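Long-range contacts in CRISPR system CMR subunit Cmr7 1 (Sulfolobus solfataricus, PDB 2X5Q), which is a subunit of the CMR ribonucleoprotein complex, which takes part in CRISPR adaptive immunity against viruses and other mobile genetic elements: residues 14-19 and 184-189; 82-87 and 161-166; 99-104 and 118-123. All blocks are in the same frame, centred on the assembly; numbering follows the deposited sequence.

Interaction 1 (14-19 and 184-189); sequences LPITNS and EIFNYY
The hydroxyl of Tyr188 is gripped by the backbone of Asn18 and the carboxylate of Glu66. Asn18 N donates to Tyr188 OH at 3.1 Å, and the N-H points almost straight at the oxygen (176°). Glu66 OE1 is hydrogen-bonded to the same hydroxyl, so the end of the ring is fixed from two residues. The contact joins the loop that follows strand 11-15, an ST turn, to the inverse gamma turn that links helix 172-185 to strand 188-193. In the ST turn Thr17 OG1 accepts from Ser19 N at 3.0 Å. In the inverse gamma turn Phe186 is the central residue, and Asn187 N is bonded to Ile185 O.

Tyr188 CG lies between its backbone N and carbonyl carbon (chi1 61°), and from there the ring reaches across to 16-18. Thr17 lies across the ring at about a right angle. Its CG2 sits over one face, 4.2 Å from the centroid, a CH-pi contact. The amide of Asn18 is turned 59° from the ring plane. Its own polar ends are tied elsewhere: OD1 accepts from Asp147 N and ND2 is bonded to Ser145 O. This pins the turn beside the start of helix 148-162.

Next to this polar end, at Ile16 and Phe186, the contact is apolar. Ile16 lies against one face of the Phe186 ring, with CB and both branches within van der Waals range. Ile16 CB comes to 3.5 Å from Phe186 CD1. Ile16 CG1 stands over the face, 3.8 Å from the centroid, as a CH-pi donor. The opposite face of the Phe186 ring is packed within its own segment, where Ile185 CG2 lies over the ring centre.

Interaction 2 (82-87 and 161-166); sequences KGILIS and KIYAKI
A strand of the mixed sheet, 80-86, packs here against the break between helix 148-162 and helix 164-169. Tyr163 is the residue at this break. It ends the first helix and takes the N-cap position of the second. Ile84 and Ile86, two residues apart, both point from the strand toward the helix end.

Ile162 CD1 meets both strand isoleucines. Ile84 and Ile162 approach tip to tip, with Ile84 CD1 at 4.1 Å from Ile162 CD1. Ile86 lies across Ile162 at about a right angle, and Ile86 CD1 is 4.0 Å from Ile162 CD1. In Ile86, CG1 lies between the backbone N and the carbonyl carbon (chi1 62°), which sends CD1 to Ile162 and leaves CG2 for the tyrosine.

Tyr163 brings its phenol end in beside this group. Ile86 CG2 is 3.5 Å from Tyr163 OH, and Ile84 CD1 lies at the ring edge, 4.3 Å from Tyr163 CE2. Ile162 CG2 packs over one face of the ring. The buried hydroxyl is satisfied by Ser46 O, which accepts its hydrogen bond. Leu14 of the neighbouring strand 11-15 also packs on Ile162 and on both strand isoleucines. This is helix-on-sheet packing: the end of helix 148-162 lies on the face of the mixed sheet that carries Ile84 and Ile86.

Interaction 3 (99-104 and 118-123); sequences IGIPSN and ITFSLP
Thr119 has OG1 anti to its carbonyl carbon, beside its own backbone N (chi1 -66°), and this turns the hydroxyl toward the backbone of Gly100. Ile101 has CG1 anti to its backbone N (chi1 -168°), which leaves CG2 between the N and the carbonyl carbon, facing Phe120. Gly100 N donates to Thr119 OG1 at 2.9 Å, with a bent N-H angle of 146°. Ile99 and Thr119 lie side by side and point the same way, with Ile99 CG2 at 4.0 Å from Thr119 OG1.

Strands 95-102 and 117-123 are antiparallel neighbours in the mixed sheet. Ile101 and Ile118 form a hydrogen-bonded pair. Ile118 N donates to Ile101 O at 2.9 Å in a nearly straight bond, while the return bond from Ile101 N to Ile118 O is weak. Gly100 has positive phi, and there the chain turns a corner. The threonine hydroxyl thus takes up an N-H at the corner, where Ile118 O is badly placed to do so.

The side chains of Ile101 and Ile118 share one sheet face. Ile101 CG2 touches the edge of the Phe120 ring, 4.1 Å from CE2, and lies 3.4 Å from Ile118 O. Beyond the corner, Ser103 CB rests on Ile118 CD1, and Ser103 OG is hydrogen-bonded to Gly116 O. Ile99 also pairs in parallel with a strand of the second subunit of the assembly, and the sheet runs on across that interface. Ile101 also packs on Thr74 of that second subunit.

How the interactions relate
All three contacts reach the same mixed sheet. All are buried; 1 and 2 lie nearer the centre of the chain in space than 3. Interaction 1 ties the loop after strand 11-15 to the turn between helix 172-185 and strand 188-193. It combines CH-pi packing with a hydrogen bond to a tyrosine hydroxyl. Interaction 2 sets strand 80-86 against the end of helix 148-162 by van der Waals packing, and its tyrosine hydroxyl bonds outside it. Strands 11-15 and 80-86 are neighbours, and Leu14 N bonds to Ile84 O. Interaction 3, at the second subunit, has one antiparallel backbone pair, with a threonine hydroxyl taking a further N-H. Leu85 CD2 meets Phe120 CD1 at 3.6 Å, joining interactions 2 and 3.

Interaction 1 (14-19 and 184-189)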
loop_
_atom_site.group_PDB
_atom_site.type_symbol
_atom_site.label_atom_id
_atom_site.label_comp_id
_atom_site.label_asym_id
_atom_site.label_seq_id
_atom_site.Cartn_x
_atom_site.Cartn_y
_atom_site.Cartn_z
ATOM N N LEU A 14 11.005 11.726 -3.483
ATOM C CA LEU A 14 10.587 13.047 -3.925
ATOM C C LEU A 14 9.474 12.824 -4.938
ATOM O O LEU A 14 9.750 12.406 -6.064
ATOM C CB LEU A 14 11.789 13.786 -4.533
ATOM C CG LEU A 14 11.719 15.243 -4.988
ATOM C CD1 LEU A 14 13.134 15.755 -5.263
ATOM C CD2 LEU A 14 10.872 15.443 -6.207
ATOM N N PRO A 15 8.209 13.064 -4.537
ATOM C CA PRO A 15 7.122 13.017 -5.519
ATOM C C PRO A 15 7.289 14.072 -6.598
ATOM O O PRO A 15 7.566 15.239 -6.285
ATOM C CB PRO A 15 5.852 13.318 -4.692
ATOM C CG PRO A 15 6.234 13.131 -3.279
ATOM C CD PRO A 15 7.718 13.398 -3.191
ATOM N N ILE A 16 7.126 13.678 -7.858
ATOM C CA ILE A 16 7.159 14.640 -8.957
ATOM C C ILE A 16 5.718 14.988 -9.358
ATOM O O ILE A 16 5.025 14.178 -9.999
ATOM C CB ILE A 16 7.957 14.079 -10.146
ATOM C CG1 ILE A 16 9.371 13.682 -9.695
ATOM C CG2 ILE A 16 8.026 15.086 -11.309
ATOM C CD1 ILE A 16 10.224 14.833 -9.221
ATOM N N THR A 17 5.261 16.173 -8.946
ATOM C CA THR A 17 3.918 16.659 -9.265
ATOM C C THR A 17 4.001 18.021 -9.920
ATOM O O THR A 17 5.067 18.610 -9.961
ATOM C CB THR A 17 3.054 16.853 -8.005
ATOM O OG1 THR A 17 3.500 18.016 -7.310
ATOM C CG2 THR A 17 3.118 15.653 -7.078
ATOM N N ASN A 18 2.847 18.548 -10.360
ATOM C CA ASN A 18 2.759 19.915 -10.883
ATOM C C ASN A 18 3.007 21.027 -9.862
ATOM O O ASN A 18 3.102 22.190 -10.263
ATOM C CB ASN A 18 1.385 20.183 -11.525
ATOM C CG ASN A 18 1.219 19.501 -12.865
ATOM O OD1 ASN A 18 2.019 19.704 -13.780
ATOM N ND2 ASN A 18 0.161 18.700 -12.996
ATOM N N SER A 19 3.089 20.703 -8.567
ATOM C CA SER A 19 3.189 21.738 -7.532
ATOM C C SER A 19 4.532 21.865 -6.810
ATOM O O SER A 19 4.696 22.750 -5.955
ATOM C CB SER A 19 2.073 21.546 -6.508
ATOM O OG SER A 19 0.819 21.703 -7.140
ATOM N N GLU A 184 6.859 12.187 -20.138
ATOM C CA GLU A 184 6.339 10.828 -20.349
ATOM C C GLU A 184 5.979 10.118 -19.059
ATOM O O GLU A 184 4.925 9.503 -18.944
ATOM C CB GLU A 184 7.372 9.942 -21.061
ATOM C CG GLU A 184 7.486 10.140 -22.551
ATOM C CD GLU A 184 8.753 9.510 -23.158
ATOM O OE1 GLU A 184 9.605 8.927 -22.422
ATOM O OE2 GLU A 184 8.913 9.627 -24.391
ATOM N N ILE A 185 6.900 10.158 -18.109
ATOM C CA ILE A 185 6.840 9.283 -16.944
ATOM C C ILE A 185 5.902 9.736 -15.838
ATOM O O ILE A 185 5.163 8.931 -15.300
ATOM C CB ILE A 185 8.255 9.105 -16.316
ATOM C CG1 ILE A 185 9.175 8.374 -17.288
ATOM C CG2 ILE A 185 8.194 8.347 -14.994
ATOM C CD1 ILE A 185 10.629 8.608 -16.959
ATOM N N PHE A 186 5.959 11.009 -15.468
ATOM C CA PHE A 186 5.440 11.420 -14.161
ATOM C C PHE A 186 3.960 11.801 -14.158
ATOM O O PHE A 186 3.574 12.904 -13.762
ATOM C CB PHE A 186 6.321 12.514 -13.565
ATOM C CG PHE A 186 7.658 12.006 -13.147
ATOM C CD1 PHE A 186 7.774 11.165 -12.059
ATOM C CD2 PHE A 186 8.794 12.303 -13.881
ATOM C CE1 PHE A 186 9.008 10.671 -11.677
ATOM C CE2 PHE A 186 10.021 11.811 -13.494
ATOM C CZ PHE A 186 10.126 10.997 -12.398
ATOM N N ASN A 187 3.141 10.856 -14.596
ATOM C CA ASN A 187 1.722 10.871 -14.305
ATOM C C ASN A 187 1.524 10.376 -12.872
ATOM O O ASN A 187 2.352 9.625 -12.339
ATOM C CB ASN A 187 0.965 9.959 -15.253
ATOM C CG ASN A 187 1.285 10.217 -16.692
ATOM O OD1 ASN A 187 1.426 11.364 -17.112
ATOM N ND2 ASN A 187 1.387 9.147 -17.476
ATOM N N TYR A 188 0.435 10.803 -12.250
ATOM C CA TYR A 188 0.154 10.461 -10.864
ATOM C C TYR A 188 -1.326 10.650 -10.546
ATOM O O TYR A 188 -2.097 11.200 -11.349
ATOM C CB TYR A 188 1.021 11.292 -9.904
ATOM C CG TYR A 188 0.806 12.803 -9.989
ATOM C CD1 TYR A 188 0.001 13.463 -9.079
ATOM C CD2 TYR A 188 1.412 13.559 -10.981
ATOM C CE1 TYR A 188 -0.206 14.852 -9.153
ATOM C CE2 TYR A 188 1.228 14.942 -11.060
ATOM C CZ TYR A 188 0.415 15.578 -10.143
ATOM O OH TYR A 188 0.211 16.930 -10.226
ATOM N N TYR A 189 -1.722 10.140 -9.385
ATOM C CA TYR A 189 -3.091 10.275 -8.902
ATOM C C TYR A 189 -3.078 11.235 -7.723
ATOM O O TYR A 189 -2.284 11.078 -6.792
ATOM C CB TYR A 189 -3.666 8.913 -8.504
ATOM C CG TYR A 189 -4.075 8.092 -9.700
ATOM C CD1 TYR A 189 -5.404 7.996 -10.074
ATOM C CD2 TYR A 189 -3.118 7.429 -10.476
ATOM C CE1 TYR A 189 -5.782 7.254 -11.188
ATOM C CE2 TYR A 189 -3.493 6.683 -11.587
ATOM C CZ TYR A 189 -4.818 6.606 -11.931
ATOM O OH TYR A 189 -5.188 5.893 -13.021
#

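Interaction 2 (82-87 and 161-166)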
loop_
_atom_site.group_PDB
_atom_site.type_symbol
_atom_site.label_atom_id
_atom_site.label_comp_id
_atom_site.label_asym_id
_atom_site.label_seq_id
_atom_site.Cartn_x
_atom_site.Cartn_y
_atom_site.Cartn_z
ATOM N N LYS A 82 4.467 8.596 -8.666
ATOM C CA LYS A 82 5.858 8.314 -9.002
ATOM C C LYS A 82 6.769 9.420 -8.479
ATOM O O LYS A 82 6.338 10.557 -8.257
ATOM C CB LYS A 82 6.021 8.172 -10.511
ATOM C CG LYS A 82 5.105 7.083 -11.131
ATOM C CD LYS A 82 5.324 6.950 -12.616
ATOM C CE LYS A 82 4.034 6.664 -13.359
ATOM N NZ LYS A 82 4.292 6.494 -14.823
ATOM N N GLY A 83 8.025 9.060 -8.242
ATOM C CA GLY A 83 9.017 10.002 -7.783
ATOM C C GLY A 83 10.421 9.453 -7.928
ATOM O O GLY A 83 10.645 8.323 -8.423
ATOM N N ILE A 84 11.380 10.266 -7.526
ATOM C CA ILE A 84 12.766 9.846 -7.576
ATOM C C ILE A 84 13.206 9.610 -6.154
ATOM O O ILE A 84 12.588 10.121 -5.204
ATOM C CB ILE A 84 13.675 10.863 -8.297
ATOM C CG1 ILE A 84 13.571 12.263 -7.680
ATOM C CG2 ILE A 84 13.349 10.888 -9.800
ATOM C CD1 ILE A 84 14.595 13.220 -8.234
ATOM N N LEU A 85 14.259 8.813 -6.020
ATOM C CA LEU A 85 14.867 8.557 -4.748
ATOM C C LEU A 85 16.232 9.212 -4.769
ATOM O O LEU A 85 17.064 8.932 -5.650
ATOM C CB LEU A 85 15.006 7.062 -4.503
ATOM C CG LEU A 85 13.726 6.295 -4.192
ATOM C CD1 LEU A 85 13.983 4.798 -4.337
ATOM C CD2 LEU A 85 13.179 6.644 -2.784
ATOM N N ILE A 86 16.456 10.098 -3.806
ATOM C CA ILE A 86 17.687 10.863 -3.731
ATOM C C ILE A 86 18.197 10.848 -2.306
ATOM O O ILE A 86 17.415 10.674 -1.385
ATOM C CB ILE A 86 17.475 12.312 -4.203
ATOM C CG1 ILE A 86 16.469 13.061 -3.302
ATOM C CG2 ILE A 86 17.009 12.316 -5.691
ATOM C CD1 ILE A 86 16.216 14.493 -3.734
ATOM N N SER A 87 19.509 11.016 -2.133
ATOM C CA SER A 87 20.086 11.144 -0.798
ATOM C C SER A 87 19.651 12.457 -0.158
ATOM O O SER A 87 19.898 13.551 -0.688
ATOM C CB SER A 87 21.610 11.051 -0.822
ATOM O OG SER A 87 22.122 11.400 0.442
ATOM N N LYS A 161 19.232 21.179 -10.499
ATOM C CA LYS A 161 19.861 21.555 -9.239
ATOM C C LYS A 161 20.401 20.328 -8.504
ATOM O O LYS A 161 21.572 20.331 -8.070
ATOM C CB LYS A 161 18.906 22.370 -8.362
ATOM C CG LYS A 161 18.645 23.787 -8.870
ATOM C CD LYS A 161 19.782 24.353 -9.765
ATOM C CE LYS A 161 19.433 25.686 -10.435
ATOM N NZ LYS A 161 18.244 25.593 -11.362
ATOM N N ILE A 162 19.576 19.290 -8.398
ATOM C CA ILE A 162 19.965 18.049 -7.740
ATOM C C ILE A 162 21.130 17.416 -8.497
ATOM O O ILE A 162 22.124 17.044 -7.897
ATOM C CB ILE A 162 18.795 17.017 -7.653
ATOM C CG1 ILE A 162 17.586 17.583 -6.903
ATOM C CG2 ILE A 162 19.238 15.755 -6.921
ATOM C CD1 ILE A 162 16.302 16.722 -7.049
ATOM N N TYR A 163 20.993 17.316 -9.813
ATOM C CA TYR A 163 22.005 16.700 -10.669
ATOM C C TYR A 163 22.709 17.765 -11.503
ATOM O O TYR A 163 22.852 17.609 -12.708
ATOM C CB TYR A 163 21.357 15.675 -11.595
ATOM C CG TYR A 163 20.542 14.624 -10.884
ATOM C CD1 TYR A 163 21.134 13.450 -10.433
ATOM C CD2 TYR A 163 19.191 14.796 -10.664
ATOM C CE1 TYR A 163 20.396 12.476 -9.783
ATOM C CE2 TYR A 163 18.441 13.822 -10.014
ATOM C CZ TYR A 163 19.047 12.671 -9.574
ATOM O OH TYR A 163 18.317 11.703 -8.915
ATOM N N ALA A 164 23.136 18.846 -10.851
ATOM C CA ALA A 164 23.797 19.988 -11.509
ATOM C C ALA A 164 24.994 19.610 -12.391
ATOM O O ALA A 164 25.066 20.012 -13.549
ATOM C CB ALA A 164 24.226 21.023 -10.454
ATOM N N LYS A 165 25.924 18.826 -11.859
ATOM C CA LYS A 165 27.126 18.484 -12.616
ATOM C C LYS A 165 26.832 17.627 -13.850
ATOM O O LYS A 165 27.258 17.950 -14.966
ATOM C CB LYS A 165 28.170 17.835 -11.708
ATOM C CG LYS A 165 28.898 18.886 -10.873
ATOM C CD LYS A 165 29.836 18.283 -9.855
ATOM C CE LYS A 165 30.654 19.372 -9.166
ATOM N NZ LYS A 165 31.883 19.763 -9.909
ATOM N N ILE A 166 26.072 16.561 -13.655
ATOM C CA ILE A 166 25.690 15.705 -14.773
ATOM C C ILE A 166 24.927 16.516 -15.816
ATOM O O ILE A 166 25.254 16.465 -16.999
ATOM C CB ILE A 166 24.862 14.494 -14.327
ATOM C CG1 ILE A 166 25.676 13.616 -13.366
ATOM C CG2 ILE A 166 24.428 13.683 -15.561
ATOM C CD1 ILE A 166 24.900 12.400 -12.819
#

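Interaction 3 (99-104 and 118-123)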
loop_
_atom_site.group_PDB
_atom_site.type_symbol
_atom_site.label_atom_id
_atom_site.label_comp_id
_atom_site.label_asym_id
_atom_site.label_seq_id
_atom_site.Cartn_x
_atom_site.Cartn_y
_atom_site.Cartn_z
ATOM N N ILE A 99 13.098 0.515 6.080
ATOM C CA ILE A 99 14.479 0.237 6.478
ATOM C C ILE A 99 15.009 -1.043 5.833
ATOM O O ILE A 99 14.509 -2.135 6.087
ATOM C CB ILE A 99 14.621 0.122 8.022
ATOM C CG1 ILE A 99 14.130 1.408 8.707
ATOM C CG2 ILE A 99 16.057 -0.165 8.407
ATOM C CD1 ILE A 99 13.839 1.255 10.243
ATOM N N GLY A 100 16.035 -0.880 4.999
ATOM C CA GLY A 100 16.768 -1.997 4.425
ATOM C C GLY A 100 15.955 -2.930 3.543
ATOM O O GLY A 100 16.185 -4.125 3.539
ATOM N N ILE A 101 15.016 -2.396 2.777
ATOM C CA ILE A 101 14.265 -3.234 1.851
ATOM C C ILE A 101 15.157 -3.623 0.663
ATOM O O ILE A 101 15.868 -2.773 0.124
ATOM C CB ILE A 101 12.993 -2.548 1.337
ATOM C CG1 ILE A 101 12.099 -3.565 0.604
ATOM C CG2 ILE A 101 13.343 -1.358 0.432
ATOM C CD1 ILE A 101 10.797 -2.990 0.066
ATOM N N PRO A 102 15.155 -4.916 0.296
ATOM C CA PRO A 102 15.788 -5.360 -0.933
ATOM C C PRO A 102 15.284 -4.560 -2.113
ATOM O O PRO A 102 14.058 -4.420 -2.302
ATOM C CB PRO A 102 15.364 -6.826 -1.031
ATOM C CG PRO A 102 15.208 -7.250 0.373
ATOM C CD PRO A 102 14.613 -6.056 1.057
ATOM N N SER A 103 16.212 -4.004 -2.877
ATOM C CA SER A 103 15.846 -3.131 -3.978
ATOM C C SER A 103 15.038 -3.886 -5.029
ATOM O O SER A 103 14.193 -3.290 -5.705
ATOM C CB SER A 103 17.076 -2.483 -4.608
ATOM O OG SER A 103 17.998 -3.455 -5.076
ATOM N N ASN A 104 15.285 -5.188 -5.154
ATOM C CA ASN A 104 14.502 -6.046 -6.047
ATOM C C ASN A 104 13.020 -6.174 -5.640
ATOM O O ASN A 104 12.211 -6.684 -6.404
ATOM C CB ASN A 104 15.155 -7.440 -6.175
ATOM C CG ASN A 104 15.095 -8.260 -4.871
ATOM O OD1 ASN A 104 14.032 -8.421 -4.261
ATOM N ND2 ASN A 104 16.236 -8.806 -4.465
ATOM N N ILE A 118 17.978 -0.823 0.248
ATOM C CA ILE A 118 17.700 0.601 0.294
ATOM C C ILE A 118 16.892 0.935 1.544
ATOM O O ILE A 118 15.939 0.232 1.868
ATOM C CB ILE A 118 16.893 1.049 -0.956
ATOM C CG1 ILE A 118 17.710 0.774 -2.233
ATOM C CG2 ILE A 118 16.516 2.522 -0.882
ATOM C CD1 ILE A 118 17.141 1.382 -3.474
ATOM N N THR A 119 17.312 1.983 2.253
ATOM C CA THR A 119 16.490 2.632 3.275
ATOM C C THR A 119 15.996 3.962 2.700
ATOM O O THR A 119 16.786 4.746 2.132
ATOM C CB THR A 119 17.274 2.867 4.555
ATOM O OG1 THR A 119 17.608 1.601 5.137
ATOM C CG2 THR A 119 16.463 3.683 5.557
ATOM N N PHE A 120 14.693 4.198 2.792
ATOM C CA PHE A 120 14.122 5.434 2.267
ATOM C C PHE A 120 12.894 5.877 3.046
ATOM O O PHE A 120 12.205 5.057 3.665
ATOM C CB PHE A 120 13.812 5.327 0.769
ATOM C CG PHE A 120 12.607 4.496 0.435
ATOM C CD1 PHE A 120 11.428 5.093 0.012
ATOM C CD2 PHE A 120 12.667 3.112 0.486
ATOM C CE1 PHE A 120 10.333 4.328 -0.312
ATOM C CE2 PHE A 120 11.585 2.349 0.150
ATOM C CZ PHE A 120 10.401 2.955 -0.239
ATOM N N SER A 121 12.636 7.180 3.013
ATOM C CA SER A 121 11.475 7.755 3.697
ATOM C C SER A 121 10.487 8.407 2.715
ATOM O O SER A 121 10.898 8.991 1.717
ATOM C CB SER A 121 11.944 8.780 4.725
ATOM O OG SER A 121 12.681 8.148 5.755
ATOM N N LEU A 122 9.194 8.309 3.042
ATOM C CA LEU A 122 8.087 8.880 2.273
ATOM C C LEU A 122 7.403 9.954 3.103
ATOM O O LEU A 122 7.218 9.745 4.287
ATOM C CB LEU A 122 7.023 7.809 2.014
ATOM C CG LEU A 122 7.504 6.484 1.434
ATOM C CD1 LEU A 122 6.429 5.432 1.604
ATOM C CD2 LEU A 122 7.909 6.669 -0.035
ATOM N N PRO A 123 6.975 11.070 2.474
ATOM C CA PRO A 123 6.136 12.078 3.134
ATOM C C PRO A 123 4.646 11.692 3.153
ATOM O O PRO A 123 3.995 11.745 2.107
ATOM C CB PRO A 123 6.356 13.324 2.272
ATOM C CG PRO A 123 6.664 12.795 0.907
ATOM C CD PRO A 123 7.267 11.436 1.072
#